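Local coordinates for protein V-type ATP synthase alpha chain (Nanoarchaeum equitans Kin4-M, PDB 5BN3) that serves as subunit A of a V-type ATP synthase, a P-loop protein of the ATP synthase alpha/beta family, and holds ADP in its nucleotide-binding domain, at residues A219-P224 and T374-V379; V245-C250 and N318-S323; R351-F356 and Q392-L397. One frame throughout, in Å; residues are numbered along the deposited sequence.

Contact 1 of 3, residues A219-P224 and T374-V379; sequences AAVPGP and TIIGAV. With MG (magnesium ion), chain L.
The flat groups that meet here are the peptide planes of Ala219-Pro222 and Ile376-Val379, neighbouring parallel strands in the RecA-like core of a P-loop nucleotide-binding domain. Ala219, Val221, Ile376 and Ala378 rise from one face of this piece of sheet, and helix 229-239 packs on Val221, Ile376 and Ala378. The opposite face carries Ala220, Pro222 and Val379 and is covered by helix 389-395. Between the strand edges runs a ladder of backbone bonds. Ala219 is held at both ends, its N giving to Ile375 O at 3.0 Å and its O accepting from Gly377 N. Val221 repeats the pattern, with N to Gly377 O at 2.8 Å and O taking Val379 N at 3.0 Å. That last donor stands above the plane of the Val221 carbonyl, away from its lone pairs. Proline suits position 222 because its nitrogen faces away from 374-379 and need not donate to it; instead Pro222 CA comes 3.3 Å from Val379 O in a CH...O contact, while CB rests on Val379 CB at 3.9 Å. On the other face, the beta-branched side chains of Val221 and Ile376 cross at a slant beneath helix 229-239, CG2 against CG2 at 3.7 Å. The first torsion of Ile376 (-48°) sets CG1 beside its own backbone N, from where the chain folds back and CD1 reaches Ala219 CB at 4.0 Å. The strand 218-222 runs straight into the P-loop: Gly223 N still donates to Val379 O, and Pro224 touches the bound ADP. At the far end of the other strand lies a metal site, where Ser372 OG binds a magnesium ion and Thr374 OG1 binds the same ion at 2.4 Å.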
ATOM      1  N   ALA A 219      -9.070 -24.808  16.417  1.00 25.64           N
ATOM      2  CA  ALA A 219      -9.262 -23.376  16.617  1.00 30.09           C
ATOM      3  C   ALA A 219      -7.988 -22.607  16.317  1.00 38.57           C
ATOM      4  O   ALA A 219      -6.883 -23.134  16.469  1.00 33.76           O
ATOM      5  CB  ALA A 219      -9.716 -23.092  18.037  1.00 29.04           C
ATOM      6  N   ALA A 220      -8.149 -21.356  15.899  1.00 28.29           N
ATOM      7  CA  ALA A 220      -7.017 -20.462  15.687  1.00 29.03           C
ATOM      8  C   ALA A 220      -6.979 -19.396  16.779  1.00 35.80           C
ATOM      9  O   ALA A 220      -8.025 -18.889  17.193  1.00 27.69           O
ATOM     10  CB  ALA A 220      -7.109 -19.812  14.321  1.00 29.95           C
ATOM     11  N   VAL A 221      -5.776 -19.058  17.242  1.00 29.86           N
ATOM     12  CA  VAL A 221      -5.598 -18.006  18.242  1.00 28.37           C
ATOM     13  C   VAL A 221      -4.628 -16.943  17.731  1.00 28.72           C
ATOM     14  O   VAL A 221      -3.444 -16.964  18.064  1.00 29.26           O
ATOM     15  CB  VAL A 221      -5.066 -18.565  19.585  1.00 25.06           C
ATOM     16  CG1 VAL A 221      -5.147 -17.503  20.678  1.00 31.82           C
ATOM     17  CG2 VAL A 221      -5.846 -19.798  20.008  1.00 28.71           C
ATOM     18  N   PRO A 222      -5.123 -16.019  16.894  1.00 27.94           N
ATOM     19  CA  PRO A 222      -4.258 -14.936  16.417  1.00 29.25           C
ATOM     20  C   PRO A 222      -4.300 -13.737  17.354  1.00 30.53           C
ATOM     21  O   PRO A 222      -5.329 -13.481  17.989  1.00 31.68           O
ATOM     22  CB  PRO A 222      -4.882 -14.566  15.070  1.00 30.61           C
ATOM     23  CG  PRO A 222      -6.340 -14.848  15.259  1.00 35.84           C
ATOM     24  CD  PRO A 222      -6.424 -16.034  16.200  1.00 24.13           C
ATOM     25  N   GLY A 223      -3.185 -13.018  17.439  1.00 30.80           N
ATOM     26  CA  GLY A 223      -3.097 -11.823  18.255  1.00 30.32           C
ATOM     27  C   GLY A 223      -1.770 -11.125  18.034  1.00 32.84           C
ATOM     28  O   GLY A 223      -0.813 -11.744  17.573  1.00 28.54           O
ATOM     29  N   PRO A 224      -1.705  -9.823  18.343  1.00 31.48           N
ATOM     30  CA  PRO A 224      -0.428  -9.102  18.271  1.00 30.06           C
ATOM     31  C   PRO A 224       0.486  -9.541  19.408  1.00 30.97           C
ATOM     32  O   PRO A 224       0.031 -10.272  20.292  1.00 29.74           O
ATOM     33  CB  PRO A 224      -0.840  -7.639  18.463  1.00 34.06           C
ATOM     34  CG  PRO A 224      -2.132  -7.710  19.222  1.00 34.56           C
ATOM     35  CD  PRO A 224      -2.827  -8.943  18.714  1.00 27.84           C
ATOM     36  N   THR A 374      -7.495 -32.911  18.793  1.00 32.78           N
ATOM     37  CA  THR A 374      -7.937 -31.523  18.784  1.00 30.81           C
ATOM     38  C   THR A 374      -6.719 -30.616  18.587  1.00 25.41           C
ATOM     39  O   THR A 374      -5.691 -30.802  19.239  1.00 29.94           O
ATOM     40  CB  THR A 374      -8.666 -31.189  20.102  1.00 34.26           C
ATOM     41  OG1 THR A 374      -9.650 -32.199  20.374  1.00 31.57           O
ATOM     42  CG2 THR A 374      -9.342 -29.837  20.013  1.00 37.04           C
ATOM     43  N   ILE A 375      -6.817 -29.648  17.679  1.00 28.42           N
ATOM     44  CA  ILE A 375      -5.661 -28.819  17.337  1.00 27.45           C
ATOM     45  C   ILE A 375      -5.903 -27.333  17.565  1.00 38.42           C
ATOM     46  O   ILE A 375      -6.828 -26.750  16.999  1.00 30.46           O
ATOM     47  CB  ILE A 375      -5.218 -29.042  15.874  1.00 33.36           C
ATOM     48  CG1 ILE A 375      -4.712 -30.476  15.688  1.00 37.94           C
ATOM     49  CG2 ILE A 375      -4.125 -28.060  15.485  1.00 38.20           C
ATOM     50  CD1 ILE A 375      -4.282 -30.790  14.268  1.00 39.53           C
ATOM     51  N   ILE A 376      -5.059 -26.727  18.395  1.00 30.80           N
ATOM     52  CA  ILE A 376      -5.118 -25.293  18.644  1.00 31.69           C
ATOM     53  C   ILE A 376      -3.870 -24.636  18.059  1.00 36.51           C
ATOM     54  O   ILE A 376      -2.755 -24.920  18.497  1.00 35.51           O
ATOM     55  CB  ILE A 376      -5.192 -24.981  20.154  1.00 34.45           C
ATOM     56  CG1 ILE A 376      -6.262 -25.842  20.835  1.00 39.82           C
ATOM     57  CG2 ILE A 376      -5.465 -23.500  20.383  1.00 36.96           C
ATOM     58  CD1 ILE A 376      -7.663 -25.612  20.308  1.00 38.57           C
ATOM     59  N   GLY A 377      -4.055 -23.765  17.069  1.00 32.27           N
ATOM     60  CA  GLY A 377      -2.936 -23.093  16.432  1.00 28.87           C
ATOM     61  C   GLY A 377      -2.881 -21.603  16.716  1.00 37.63           C
ATOM     62  O   GLY A 377      -3.775 -20.849  16.329  1.00 31.19           O
ATOM     63  N   ALA A 378      -1.825 -21.174  17.397  1.00 38.33           N
ATOM     64  CA  ALA A 378      -1.601 -19.751  17.622  1.00 33.76           C
ATOM     65  C   ALA A 378      -1.051 -19.113  16.348  1.00 33.55           C
ATOM     66  O   ALA A 378      -0.295 -19.742  15.603  1.00 30.64           O
ATOM     67  CB  ALA A 378      -0.644 -19.541  18.775  1.00 32.84           C
ATOM     68  N   VAL A 379      -1.447 -17.871  16.086  1.00 28.73           N
ATOM     69  CA  VAL A 379      -0.968 -17.144  14.915  1.00 28.72           C
ATOM     70  C   VAL A 379      -0.426 -15.789  15.353  1.00 31.12           C
ATOM     71  O   VAL A 379      -1.002 -15.145  16.228  1.00 29.88           O
ATOM     72  CB  VAL A 379      -2.091 -16.934  13.874  1.00 35.55           C
ATOM     73  CG1 VAL A 379      -1.513 -16.402  12.569  1.00 31.26           C
ATOM     74  CG2 VAL A 379      -2.830 -18.228  13.616  1.00 31.85           C
TER
HETATM   75 MG    MG L 610      -9.224 -34.293  21.368  1.00 41.86          MG

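Contact 2 of 3, residues V245-C250 and N318-S323; sequences VIYIGC and NADSTS
Tyr247 and Asn318 cross at about a right angle, with Asn318 O over one face of the ring and Tyr247 CD2 3.8 Å from Asn318 CB. With CG anti to the backbone N (chi1 -162°), the ring rises from the sheet next to Asp320, the two side chains pointing the same way, and OH gives a weak hydrogen bond to Asp320 OD2 at 3.2 Å. Ring and carboxylate planes stand nearly perpendicular (86°). Beneath these side chains, parallel strands are joined by Asn318 N to Ile246 O, Ile248 N to Asn318 O at 2.7 Å, and Asp320 N to Ile248 O. The pattern changes at the cis peptide between Asp320 and Ser321. A cis bond puts its C=O and N-H on the same side, so both face Cys250: Asp320 O accepts from Cys250 N at 2.7 Å, and Ser321 N donates to Cys250 O at 3.0 Å. The chain then leaves the sheet, and Ser321 N-caps helix 322-335, its OG accepting from Ser323 N at 3.2 Å and pairing also with Ser380.

In the next shell, helix 229-239, which follows the P-loop, supplies Thr230 to Asp320 OD2 and Asn233 to Asn318 ND2, whereas Asn318 OD1 is buried with no partner in the model. Asp320 ends a largely hydrophobic strand, consistent with a Walker B aspartate. Its OD2 receives a bond from Thr230 and a weak one from Tyr247, which probably helps fix the carboxylate near a bound magnesium ion, about 4 Å from the side chain, and ADP.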
ATOM      1  N   VAL A 245      -1.641 -34.341  26.209  1.00 34.05           N
ATOM      2  CA  VAL A 245      -1.412 -32.973  25.758  1.00 35.08           C
ATOM      3  C   VAL A 245      -0.053 -32.873  25.075  1.00 38.01           C
ATOM      4  O   VAL A 245       0.966 -33.278  25.638  1.00 30.13           O
ATOM      5  CB  VAL A 245      -1.462 -31.975  26.931  1.00 37.12           C
ATOM      6  CG1 VAL A 245      -1.068 -30.581  26.467  1.00 42.27           C
ATOM      7  CG2 VAL A 245      -2.843 -31.950  27.546  1.00 34.59           C
ATOM      8  N   ILE A 246      -0.039 -32.345  23.856  1.00 33.94           N
ATOM      9  CA  ILE A 246       1.213 -32.108  23.148  1.00 34.42           C
ATOM     10  C   ILE A 246       1.397 -30.618  22.899  1.00 30.31           C
ATOM     11  O   ILE A 246       0.611 -30.001  22.177  1.00 33.84           O
ATOM     12  CB  ILE A 246       1.245 -32.862  21.813  1.00 33.14           C
ATOM     13  CG1 ILE A 246       1.149 -34.365  22.076  1.00 44.64           C
ATOM     14  CG2 ILE A 246       2.515 -32.539  21.041  1.00 35.28           C
ATOM     15  CD1 ILE A 246       0.766 -35.160  20.870  1.00 40.70           C
ATOM     16  N   TYR A 247       2.428 -30.038  23.506  1.00 32.21           N
ATOM     17  CA  TYR A 247       2.715 -28.622  23.313  1.00 28.94           C
ATOM     18  C   TYR A 247       3.884 -28.448  22.352  1.00 34.70           C
ATOM     19  O   TYR A 247       5.006 -28.868  22.645  1.00 34.87           O
ATOM     20  CB  TYR A 247       3.024 -27.935  24.648  1.00 30.01           C
ATOM     21  CG  TYR A 247       2.909 -26.429  24.581  1.00 46.78           C
ATOM     22  CD1 TYR A 247       3.964 -25.651  24.132  1.00 46.62           C
ATOM     23  CD2 TYR A 247       1.740 -25.789  24.965  1.00 48.31           C
ATOM     24  CE1 TYR A 247       3.858 -24.276  24.065  1.00 49.23           C
ATOM     25  CE2 TYR A 247       1.626 -24.415  24.904  1.00 38.95           C
ATOM     26  CZ  TYR A 247       2.687 -23.664  24.453  1.00 62.16           C
ATOM     27  OH  TYR A 247       2.576 -22.295  24.390  1.00 58.03           O
ATOM     28  N   ILE A 248       3.617 -27.832  21.205  1.00 30.71           N
ATOM     29  CA  ILE A 248       4.665 -27.563  20.232  1.00 34.08           C
ATOM     30  C   ILE A 248       5.120 -26.110  20.309  1.00 39.35           C
ATOM     31  O   ILE A 248       4.381 -25.195  19.934  1.00 33.27           O
ATOM     32  CB  ILE A 248       4.200 -27.861  18.792  1.00 34.01           C
ATOM     33  CG1 ILE A 248       3.517 -29.230  18.721  1.00 35.84           C
ATOM     34  CG2 ILE A 248       5.377 -27.803  17.832  1.00 35.70           C
ATOM     35  CD1 ILE A 248       3.026 -29.596  17.331  1.00 33.62           C
ATOM     36  N   GLY A 249       6.335 -25.902  20.802  1.00 35.25           N
ATOM     37  CA  GLY A 249       6.949 -24.589  20.766  1.00 34.56           C
ATOM     38  C   GLY A 249       7.629 -24.397  19.426  1.00 47.06           C
ATOM     39  O   GLY A 249       8.789 -24.775  19.250  1.00 40.11           O
ATOM     40  N   CYS A 250       6.899 -23.815  18.480  1.00 39.95           N
ATOM     41  CA  CYS A 250       7.399 -23.634  17.125  1.00 34.42           C
ATOM     42  C   CYS A 250       7.949 -22.224  16.934  1.00 34.79           C
ATOM     43  O   CYS A 250       7.190 -21.282  16.709  1.00 33.20           O
ATOM     44  CB  CYS A 250       6.283 -23.916  16.115  1.00 32.72           C
ATOM     45  SG  CYS A 250       6.764 -23.778  14.376  1.00 39.46           S
ATOM     46  N   ASN A 318      -1.250 -28.202  20.959  1.00 32.66           N
ATOM     47  CA  ASN A 318      -1.123 -26.748  20.939  1.00 34.82           C
ATOM     48  C   ASN A 318       0.112 -26.361  20.132  1.00 40.78           C
ATOM     49  O   ASN A 318       1.219 -26.810  20.434  1.00 39.31           O
ATOM     50  CB  ASN A 318      -1.009 -26.182  22.360  1.00 41.71           C
ATOM     51  CG  ASN A 318      -2.179 -26.571  23.248  1.00 46.06           C
ATOM     52  OD1 ASN A 318      -2.129 -27.579  23.954  1.00 51.04           O
ATOM     53  ND2 ASN A 318      -3.234 -25.764  23.224  1.00 41.71           N
ATOM     54  N   ALA A 319      -0.071 -25.536  19.106  1.00 31.50           N
ATOM     55  CA  ALA A 319       1.049 -25.106  18.269  1.00 30.64           C
ATOM     56  C   ALA A 319       1.286 -23.602  18.381  1.00 40.45           C
ATOM     57  O   ALA A 319       0.452 -22.803  17.953  1.00 36.21           O
ATOM     58  CB  ALA A 319       0.815 -25.502  16.821  1.00 33.96           C
ATOM     59  N   ASP A 320       2.435 -23.231  18.940  1.00 35.77           N
ATOM     60  CA  ASP A 320       2.771 -21.840  19.230  1.00 33.97           C
ATOM     61  C   ASP A 320       4.193 -21.563  18.740  1.00 34.18           C
ATOM     62  O   ASP A 320       5.152 -21.954  19.398  1.00 34.43           O
ATOM     63  CB  ASP A 320       2.680 -21.619  20.749  1.00 33.09           C
ATOM     64  CG  ASP A 320       3.009 -20.196  21.168  1.00 42.16           C
ATOM     65  OD1 ASP A 320       2.892 -19.271  20.337  1.00 35.47           O
ATOM     66  OD2 ASP A 320       3.373 -19.996  22.350  1.00 41.60           O
ATOM     67  N   SER A 321       4.348 -20.899  17.595  1.00 33.16           N
ATOM     68  CA  SER A 321       3.251 -20.350  16.804  1.00 31.54           C
ATOM     69  C   SER A 321       3.361 -20.785  15.342  1.00 34.06           C
ATOM     70  O   SER A 321       4.465 -20.961  14.822  1.00 31.34           O
ATOM     71  CB  SER A 321       3.274 -18.821  16.895  1.00 33.53           C
ATOM     72  OG  SER A 321       2.701 -18.229  15.744  1.00 39.95           O
ATOM     73  N   THR A 322       2.219 -20.943  14.674  1.00 36.24           N
ATOM     74  CA  THR A 322       2.198 -21.404  13.283  1.00 35.51           C
ATOM     75  C   THR A 322       2.786 -20.402  12.290  1.00 37.91           C
ATOM     76  O   THR A 322       3.203 -20.777  11.196  1.00 32.70           O
ATOM     77  CB  THR A 322       0.778 -21.797  12.827  1.00 38.35           C
ATOM     78  OG1 THR A 322      -0.086 -20.656  12.896  1.00 35.24           O
ATOM     79  CG2 THR A 322       0.231 -22.905  13.707  1.00 31.42           C
ATOM     80  N   SER A 323       2.815 -19.131  12.669  1.00 30.52           N
ATOM     81  CA  SER A 323       3.429 -18.103  11.836  1.00 26.10           C
ATOM     82  C   SER A 323       4.929 -18.335  11.625  1.00 35.74           C
ATOM     83  O   SER A 323       5.481 -17.955  10.593  1.00 32.01           O
ATOM     84  CB  SER A 323       3.195 -16.719  12.442  1.00 35.81           C
ATOM     85  OG  SER A 323       1.811 -16.456  12.569  1.00 32.97           O
TER

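Contact 3 of 3, residues R351-F356 and Q392-L397; sequences RKLAEF and QNTLRL
Helix 351-356 approaches segment 392-397, in the C-terminal part of helix 389-395 and just beyond, with Leu353 CA 7.1 Å from Thr394 CA and Ala354 CA 6.7 Å from Leu397 CA, and no hydrogen bond joins the two segments. Within 392-397 the backbone bonds reach three residues back, Arg396 N to Asn393 O, and Leu397 N to Thr394 O at 2.9 Å, and Leu397 faces the partner helix.

Leu353 and Leu397 carry the contact together. With the first torsion of Leu397 at -64°, its CG lies beside the backbone N, and the two methyls fork over the opposing helix: CD1 comes 3.6 Å from Ala354 N and 3.8 Å from Leu353 CB, while CD2 rests on Ala354 CB at 4.0 Å. Alanine suits this place, since its single methyl lets the leucine fork settle close to the helix backbone. Leu353 returns the contact further along. Its CD1 lies 3.7 Å from Asn393 CB and 3.9 Å from Thr394 OG1, and its side chain crosses those of both residues at about a right angle. The hydroxyl of Thr394 can border a leucine methyl because it is already bonded to Val390 O, one turn earlier in its own helix. Asn393 likewise offers its aliphatic CB rather than its amide to Leu353.

This small apolar seam faces a subunit interface, where Arg351 forms a salt bridge with Glu237 of the neighbouring NEQ263 chain and Arg396 bonds Asn230 of that chain. Within its own chain, Leu353 touches Trp325 of helix 322-335, and Asn393 and Thr394 reach Leu349 and Tyr357 at the two ends of helix 349-357. Phe356 sets that helix against Ile298 of helix 293-309, beside the central sheet.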
ATOM      1  N   ARG A 351      -2.297 -24.856   1.199  1.00 32.74           N
ATOM      2  CA  ARG A 351      -2.209 -26.309   1.081  1.00 30.18           C
ATOM      3  C   ARG A 351      -1.340 -26.898   2.189  1.00 24.66           C
ATOM      4  O   ARG A 351      -1.665 -27.945   2.754  1.00 38.36           O
ATOM      5  CB  ARG A 351      -1.646 -26.689  -0.294  1.00 37.11           C
ATOM      6  CG  ARG A 351      -1.700 -28.176  -0.623  1.00 47.58           C
ATOM      7  CD  ARG A 351      -1.020 -28.464  -1.955  1.00 53.72           C
ATOM      8  NE  ARG A 351       0.430 -28.297  -1.875  1.00 60.65           N
ATOM      9  CZ  ARG A 351       1.207 -28.004  -2.912  1.00 55.77           C
ATOM     10  NH1 ARG A 351       0.674 -27.837  -4.114  1.00 72.89           N
ATOM     11  NH2 ARG A 351       2.514 -27.869  -2.746  1.00 64.41           N
ATOM     12  N   LYS A 352      -0.241 -26.213   2.500  1.00 30.14           N
ATOM     13  CA  LYS A 352       0.674 -26.659   3.547  1.00 28.70           C
ATOM     14  C   LYS A 352       0.020 -26.593   4.920  1.00 37.50           C
ATOM     15  O   LYS A 352       0.136 -27.527   5.710  1.00 32.05           O
ATOM     16  CB  LYS A 352       1.956 -25.819   3.534  1.00 33.06           C
ATOM     17  CG  LYS A 352       2.899 -26.119   2.373  1.00 45.96           C
ATOM     18  CD  LYS A 352       3.519 -27.506   2.509  1.00 44.35           C
ATOM     19  CE  LYS A 352       4.525 -27.780   1.395  1.00 65.34           C
ATOM     20  NZ  LYS A 352       5.275 -29.052   1.624  1.00 64.93           N
ATOM     21  N   LEU A 353      -0.660 -25.484   5.200  1.00 29.02           N
ATOM     22  CA  LEU A 353      -1.400 -25.331   6.449  1.00 28.68           C
ATOM     23  C   LEU A 353      -2.455 -26.424   6.588  1.00 26.66           C
ATOM     24  O   LEU A 353      -2.682 -26.948   7.679  1.00 35.02           O
ATOM     25  CB  LEU A 353      -2.062 -23.951   6.512  1.00 29.39           C
ATOM     26  CG  LEU A 353      -1.135 -22.752   6.731  1.00 37.15           C
ATOM     27  CD1 LEU A 353      -1.903 -21.448   6.609  1.00 37.56           C
ATOM     28  CD2 LEU A 353      -0.471 -22.838   8.094  1.00 36.89           C
ATOM     29  N   ALA A 354      -3.090 -26.769   5.471  1.00 29.38           N
ATOM     30  CA  ALA A 354      -4.112 -27.806   5.461  1.00 29.76           C
ATOM     31  C   ALA A 354      -3.542 -29.171   5.840  1.00 35.26           C
ATOM     32  O   ALA A 354      -4.216 -29.964   6.489  1.00 35.51           O
ATOM     33  CB  ALA A 354      -4.778 -27.872   4.105  1.00 31.32           C
ATOM     34  N   GLU A 355      -2.303 -29.443   5.435  1.00 38.20           N
ATOM     35  CA  GLU A 355      -1.648 -30.704   5.788  1.00 38.66           C
ATOM     36  C   GLU A 355      -1.531 -30.882   7.302  1.00 47.35           C
ATOM     37  O   GLU A 355      -1.443 -32.002   7.798  1.00 40.26           O
ATOM     38  CB  GLU A 355      -0.263 -30.799   5.133  1.00 43.60           C
ATOM     39  CG  GLU A 355      -0.294 -31.004   3.623  1.00 42.28           C
ATOM     40  CD  GLU A 355       1.095 -31.047   3.008  1.00 63.26           C
ATOM     41  OE1 GLU A 355       2.089 -31.100   3.766  1.00 57.78           O
ATOM     42  OE2 GLU A 355       1.195 -31.025   1.762  1.00 52.33           O
ATOM     43  N   PHE A 356      -1.532 -29.768   8.028  1.00 30.84           N
ATOM     44  CA  PHE A 356      -1.511 -29.794   9.485  1.00 30.84           C
ATOM     45  C   PHE A 356      -2.922 -29.939  10.059  1.00 42.08           C
ATOM     46  O   PHE A 356      -3.230 -30.926  10.728  1.00 32.31           O
ATOM     47  CB  PHE A 356      -0.838 -28.524  10.016  1.00 30.83           C
ATOM     48  CG  PHE A 356      -0.804 -28.426  11.513  1.00 33.75           C
ATOM     49  CD1 PHE A 356      -0.290 -29.461  12.280  1.00 31.39           C
ATOM     50  CD2 PHE A 356      -1.267 -27.287  12.154  1.00 33.95           C
ATOM     51  CE1 PHE A 356      -0.249 -29.367  13.662  1.00 31.51           C
ATOM     52  CE2 PHE A 356      -1.230 -27.185  13.534  1.00 33.62           C
ATOM     53  CZ  PHE A 356      -0.719 -28.228  14.290  1.00 39.93           C
ATOM     54  N   GLN A 392      -5.747 -15.499   7.630  1.00 29.52           N
ATOM     55  CA  GLN A 392      -6.894 -15.676   6.744  1.00 31.75           C
ATOM     56  C   GLN A 392      -7.009 -17.088   6.181  1.00 32.06           C
ATOM     57  O   GLN A 392      -8.107 -17.640   6.117  1.00 28.28           O
ATOM     58  CB  GLN A 392      -6.881 -14.633   5.619  1.00 27.77           C
ATOM     59  CG  GLN A 392      -7.199 -13.220   6.101  1.00 27.95           C
ATOM     60  CD  GLN A 392      -8.508 -13.158   6.866  1.00 36.50           C
ATOM     61  OE1 GLN A 392      -9.488 -13.792   6.483  1.00 35.15           O
ATOM     62  NE2 GLN A 392      -8.523 -12.408   7.964  1.00 33.55           N
ATOM     63  N   ASN A 393      -5.886 -17.672   5.772  1.00 29.19           N
ATOM     64  CA  ASN A 393      -5.886 -19.067   5.330  1.00 32.97           C
ATOM     65  C   ASN A 393      -6.342 -20.014   6.435  1.00 31.67           C
ATOM     66  O   ASN A 393      -7.135 -20.926   6.197  1.00 33.07           O
ATOM     67  CB  ASN A 393      -4.491 -19.488   4.851  1.00 31.88           C
ATOM     68  CG  ASN A 393      -4.134 -18.907   3.499  1.00 36.45           C
ATOM     69  OD1 ASN A 393      -5.003 -18.465   2.746  1.00 41.97           O
ATOM     70  ND2 ASN A 393      -2.845 -18.919   3.174  1.00 44.55           N
ATOM     71  N   THR A 394      -5.825 -19.792   7.640  1.00 31.69           N
ATOM     72  CA  THR A 394      -6.163 -20.617   8.794  1.00 33.77           C
ATOM     73  C   THR A 394      -7.659 -20.569   9.116  1.00 28.55           C
ATOM     74  O   THR A 394      -8.255 -21.581   9.482  1.00 28.25           O
ATOM     75  CB  THR A 394      -5.340 -20.195  10.034  1.00 30.93           C
ATOM     76  OG1 THR A 394      -3.940 -20.305   9.741  1.00 36.57           O
ATOM     77  CG2 THR A 394      -5.667 -21.073  11.224  1.00 32.28           C
ATOM     78  N   LEU A 395      -8.270 -19.398   8.954  1.00 30.38           N
ATOM     79  CA  LEU A 395      -9.693 -19.234   9.252  1.00 31.13           C
ATOM     80  C   LEU A 395     -10.596 -20.053   8.332  1.00 40.57           C
ATOM     81  O   LEU A 395     -11.744 -20.340   8.673  1.00 38.58           O
ATOM     82  CB  LEU A 395     -10.088 -17.754   9.205  1.00 32.22           C
ATOM     83  CG  LEU A 395      -9.488 -16.888  10.313  1.00 37.65           C
ATOM     84  CD1 LEU A 395     -10.125 -15.506  10.337  1.00 36.96           C
ATOM     85  CD2 LEU A 395      -9.643 -17.578  11.652  1.00 35.58           C
ATOM     86  N   ARG A 396     -10.084 -20.436   7.167  1.00 27.55           N
ATOM     87  CA  ARG A 396     -10.868 -21.262   6.254  1.00 28.52           C
ATOM     88  C   ARG A 396     -10.602 -22.751   6.469  1.00 31.84           C
ATOM     89  O   ARG A 396     -11.129 -23.596   5.745  1.00 34.52           O
ATOM     90  CB  ARG A 396     -10.615 -20.852   4.798  1.00 36.63           C
ATOM     91  CG  ARG A 396     -10.980 -19.399   4.513  1.00 39.34           C
ATOM     92  CD  ARG A 396     -11.334 -19.178   3.053  1.00 49.26           C
ATOM     93  NE  ARG A 396     -10.276 -19.626   2.153  1.00 42.22           N
ATOM     94  CZ  ARG A 396      -9.203 -18.904   1.843  1.00 45.30           C
ATOM     95  NH1 ARG A 396      -9.039 -17.697   2.363  1.00 40.56           N
ATOM     96  NH2 ARG A 396      -8.294 -19.392   1.011  1.00 46.10           N
ATOM     97  N   LEU A 397      -9.809 -23.064   7.491  1.00 30.68           N
ATOM     98  CA  LEU A 397      -9.469 -24.451   7.804  1.00 31.54           C
ATOM     99  C   LEU A 397      -9.958 -24.902   9.184  1.00 33.47           C
ATOM    100  O   LEU A 397     -10.242 -26.083   9.388  1.00 40.52           O
ATOM    101  CB  LEU A 397      -7.955 -24.668   7.698  1.00 35.27           C
ATOM    102  CG  LEU A 397      -7.310 -24.503   6.320  1.00 37.44           C
ATOM    103  CD1 LEU A 397      -5.789 -24.547   6.422  1.00 34.48           C
ATOM    104  CD2 LEU A 397      -7.805 -25.573   5.364  1.00 33.57           C
TER

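Contacts 1 and 2 are both buried and belong to one mixed sheet, whose strands here are parallel; strands 370-379 and 314-320 are neighbours, with Ile376 O and Ala319 N 2.8 Å apart, a probable hydrogen bond. Both rest on backbone ladders, but contact 1 leads into the P-loop, whereas contact 2 brings Asp320 close to the nucleotide. Contact 3 lies further out, though still largely buried, joins its segments mainly by apolar packing, and borders the NEQ263 chain. It still leans on the sheet: Thr394 CG2 is 3.6 Å from Ala220 CB of contact 1, and Phe356 packs on Ile375 there and on Ala319 of contact 2.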